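Dihydrodipicolinate synthase (Rhodopseudomonas palustris, PDB 3DZ1) probably acts as a 4-hydroxy-tetrahydrodipicolinate synthase of the DapA family, a TIM-barrel lyase of lysine biosynthesis that uses pyruvate. Local coordinates at residues Val81-Pro86 / Val106-Pro111. Sequence-based numbering, arbitrary orientation.
Sequences VGVSAP and VMIAPP
Val-81 and Gly-82 pair in parallel with Val-106 and Met-107, joining the third and fourth strands of the TIM barrel at their C-terminal ends. Met-107 N donates to Val-81 O (2.9 Å) and Val-83 N to Met-107 O, the ladder of a parallel sheet. Past the strand, Ser-84 replaces the backbone acceptor: its OG, anti to the carbonyl carbon (chi1 -59°), takes the N-H of Ala-109 at 2.7 Å. The CB of Ala-109 lies 3.3 Å from Ser-84 OG, so a small side chain suits the place. A water accepts weakly from Ala-85 N and donates to Ala-109 O, extending the link. Branched residues fill the helix-facing side: Val-83 CG1 lies 3.7 Å from Val-106 CB, and its CG2 packs 3.8 Å from Ile-108 CG1. An alanine in place of Val-83 would probably leave a gap between Val-106, Ile-108 and helix 88-101. On the barrel interior, Gly-82 presents its CA to the CB of Met-107, a selenomethionine whose side chain lies about 4 Å from that of Met-217, a predicted pyruvate-binding residue. Helix 88-101 completes the beta-alpha-beta crossover and packs on Val-83, helix 117-131 packs on Ile-108, and strands 45-48 and 137-141 continue the sheet on either side.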
ATOM      1  N   VAL A  81     -24.221   2.850 -15.293  1.00  9.17           N
ATOM      2  CA  VAL A  81     -23.338   1.720 -15.537  1.00  8.19           C
ATOM      3  C   VAL A  81     -21.912   2.042 -15.102  1.00  6.93           C
ATOM      4  O   VAL A  81     -21.353   3.072 -15.483  1.00  5.48           O
ATOM      5  CB  VAL A  81     -23.335   1.330 -17.030  1.00 10.14           C
ATOM      6  CG1 VAL A  81     -22.459   0.094 -17.247  1.00  8.35           C
ATOM      7  CG2 VAL A  81     -24.764   1.070 -17.503  1.00 11.18           C
ATOM      8  N   GLY A  82     -21.338   1.170 -14.279  1.00  8.17           N
ATOM      9  CA  GLY A  82     -19.972   1.384 -13.837  1.00  8.11           C
ATOM     10  C   GLY A  82     -19.078   1.085 -15.023  1.00 10.54           C
ATOM     11  O   GLY A  82     -19.209   0.028 -15.635  1.00 10.29           O
ATOM     12  N   VAL A  83     -18.190   2.013 -15.372  1.00 10.90           N
ATOM     13  CA  VAL A  83     -17.298   1.796 -16.506  1.00 10.96           C
ATOM     14  C   VAL A  83     -15.824   1.840 -16.125  1.00 10.74           C
ATOM     15  O   VAL A  83     -14.962   1.846 -16.997  1.00 11.94           O
ATOM     16  CB  VAL A  83     -17.547   2.824 -17.639  1.00 11.49           C
ATOM     17  CG1 VAL A  83     -18.968   2.693 -18.156  1.00 11.35           C
ATOM     18  CG2 VAL A  83     -17.290   4.231 -17.138  1.00 10.40           C
ATOM     19  N   SER A  84     -15.537   1.872 -14.827  1.00 10.05           N
ATOM     20  CA  SER A  84     -14.153   1.892 -14.361  1.00 12.11           C
ATOM     21  C   SER A  84     -13.427   0.729 -15.032  1.00 12.98           C
ATOM     22  O   SER A  84     -13.944  -0.387 -15.081  1.00 12.87           O
ATOM     23  CB  SER A  84     -14.101   1.743 -12.840  1.00 12.72           C
ATOM     24  OG  SER A  84     -14.821   2.790 -12.209  1.00 15.18           O
ATOM     25  N   ALA A  85     -12.234   0.986 -15.554  1.00 14.33           N
ATOM     26  CA  ALA A  85     -11.482  -0.056 -16.240  1.00 14.88           C
ATOM     27  C   ALA A  85      -9.986   0.221 -16.204  1.00 16.74           C
ATOM     28  O   ALA A  85      -9.562   1.330 -15.886  1.00 15.49           O
ATOM     29  CB  ALA A  85     -11.958  -0.165 -17.682  1.00 14.87           C
ATOM     30  N   PRO A  86      -9.163  -0.796 -16.513  1.00 17.80           N
ATOM     31  CA  PRO A  86      -7.707  -0.638 -16.513  1.00 18.38           C
ATOM     32  C   PRO A  86      -7.232   0.291 -17.622  1.00 17.35           C
ATOM     33  O   PRO A  86      -6.167   0.898 -17.520  1.00 18.34           O
ATOM     34  CB  PRO A  86      -7.207  -2.069 -16.709  1.00 18.62           C
ATOM     35  CG  PRO A  86      -8.276  -2.885 -16.061  1.00 19.92           C
ATOM     36  CD  PRO A  86      -9.524  -2.223 -16.585  1.00 18.88           C
ATOM     37  N   VAL A 106     -22.775   7.037 -16.557  1.00  8.98           N
ATOM     38  CA  VAL A 106     -21.806   6.034 -16.128  1.00  9.47           C
ATOM     39  C   VAL A 106     -21.049   6.458 -14.872  1.00  9.12           C
ATOM     40  O   VAL A 106     -21.027   7.637 -14.517  1.00  7.42           O
ATOM     41  CB  VAL A 106     -20.786   5.738 -17.256  1.00  8.27           C
ATOM     42  CG1 VAL A 106     -21.522   5.330 -18.526  1.00  7.93           C
ATOM     43  CG2 VAL A 106     -19.916   6.964 -17.515  1.00  9.41           C
HETATM   44  N   MSE A 107     -20.430   5.493 -14.199  1.00  9.72           N
HETATM   45  CA  MSE A 107     -19.670   5.786 -12.989  1.00 10.47           C
HETATM   46  C   MSE A 107     -18.193   5.504 -13.225  1.00  9.79           C
HETATM   47  O   MSE A 107     -17.833   4.507 -13.857  1.00  9.12           O
HETATM   48  CB  MSE A 107     -20.185   4.946 -11.813  1.00 13.13           C
HETATM   49  CG  MSE A 107     -19.500   5.265 -10.483  1.00 17.53           C
HETATM   50 SE   MSE A 107     -20.290   4.355  -8.942  1.00 26.78          SE
HETATM   51  CE  MSE A 107     -19.609   2.575  -9.253  1.00 20.23           C
ATOM     52  N   ILE A 108     -17.338   6.389 -12.724  1.00  9.67           N
ATOM     53  CA  ILE A 108     -15.902   6.223 -12.895  1.00  8.77           C
ATOM     54  C   ILE A 108     -15.152   6.353 -11.580  1.00  9.71           C
ATOM     55  O   ILE A 108     -15.277   7.359 -10.870  1.00  8.34           O
ATOM     56  CB  ILE A 108     -15.317   7.267 -13.884  1.00  8.48           C
ATOM     57  CG1 ILE A 108     -16.098   7.241 -15.199  1.00  8.96           C
ATOM     58  CG2 ILE A 108     -13.849   6.950 -14.166  1.00  8.08           C
ATOM     59  CD1 ILE A 108     -15.683   8.340 -16.172  1.00  8.44           C
ATOM     60  N   ALA A 109     -14.383   5.320 -11.260  1.00 10.21           N
ATOM     61  CA  ALA A 109     -13.572   5.300 -10.052  1.00 11.05           C
ATOM     62  C   ALA A 109     -12.132   5.442 -10.525  1.00 12.69           C
ATOM     63  O   ALA A 109     -11.801   5.056 -11.644  1.00 13.05           O
ATOM     64  CB  ALA A 109     -13.754   3.982  -9.309  1.00 11.17           C
ATOM     65  N   PRO A 110     -11.257   6.005  -9.685  1.00 12.96           N
ATOM     66  CA  PRO A 110      -9.862   6.166 -10.093  1.00 13.19           C
ATOM     67  C   PRO A 110      -9.047   4.898  -9.872  1.00 15.10           C
ATOM     68  O   PRO A 110      -9.393   4.067  -9.030  1.00 14.12           O
ATOM     69  CB  PRO A 110      -9.379   7.293  -9.190  1.00 13.51           C
ATOM     70  CG  PRO A 110     -10.075   6.966  -7.904  1.00 14.36           C
ATOM     71  CD  PRO A 110     -11.494   6.622  -8.366  1.00 13.10           C
ATOM     72  N   PRO A 111      -7.970   4.716 -10.650  1.00 15.28           N
ATOM     73  CA  PRO A 111      -7.150   3.518 -10.451  1.00 15.34           C
ATOM     74  C   PRO A 111      -6.534   3.646  -9.054  1.00 16.50           C
ATOM     75  O   PRO A 111      -6.296   4.754  -8.576  1.00 14.17           O
ATOM     76  CB  PRO A 111      -6.114   3.612 -11.574  1.00 16.82           C
ATOM     77  CG  PRO A 111      -6.063   5.084 -11.893  1.00 18.23           C
ATOM     78  CD  PRO A 111      -7.516   5.474 -11.826  1.00 16.53           C
TER
HETATM   79  O   HOH W   1     -11.204   3.570 -13.740  1.00 13.43           O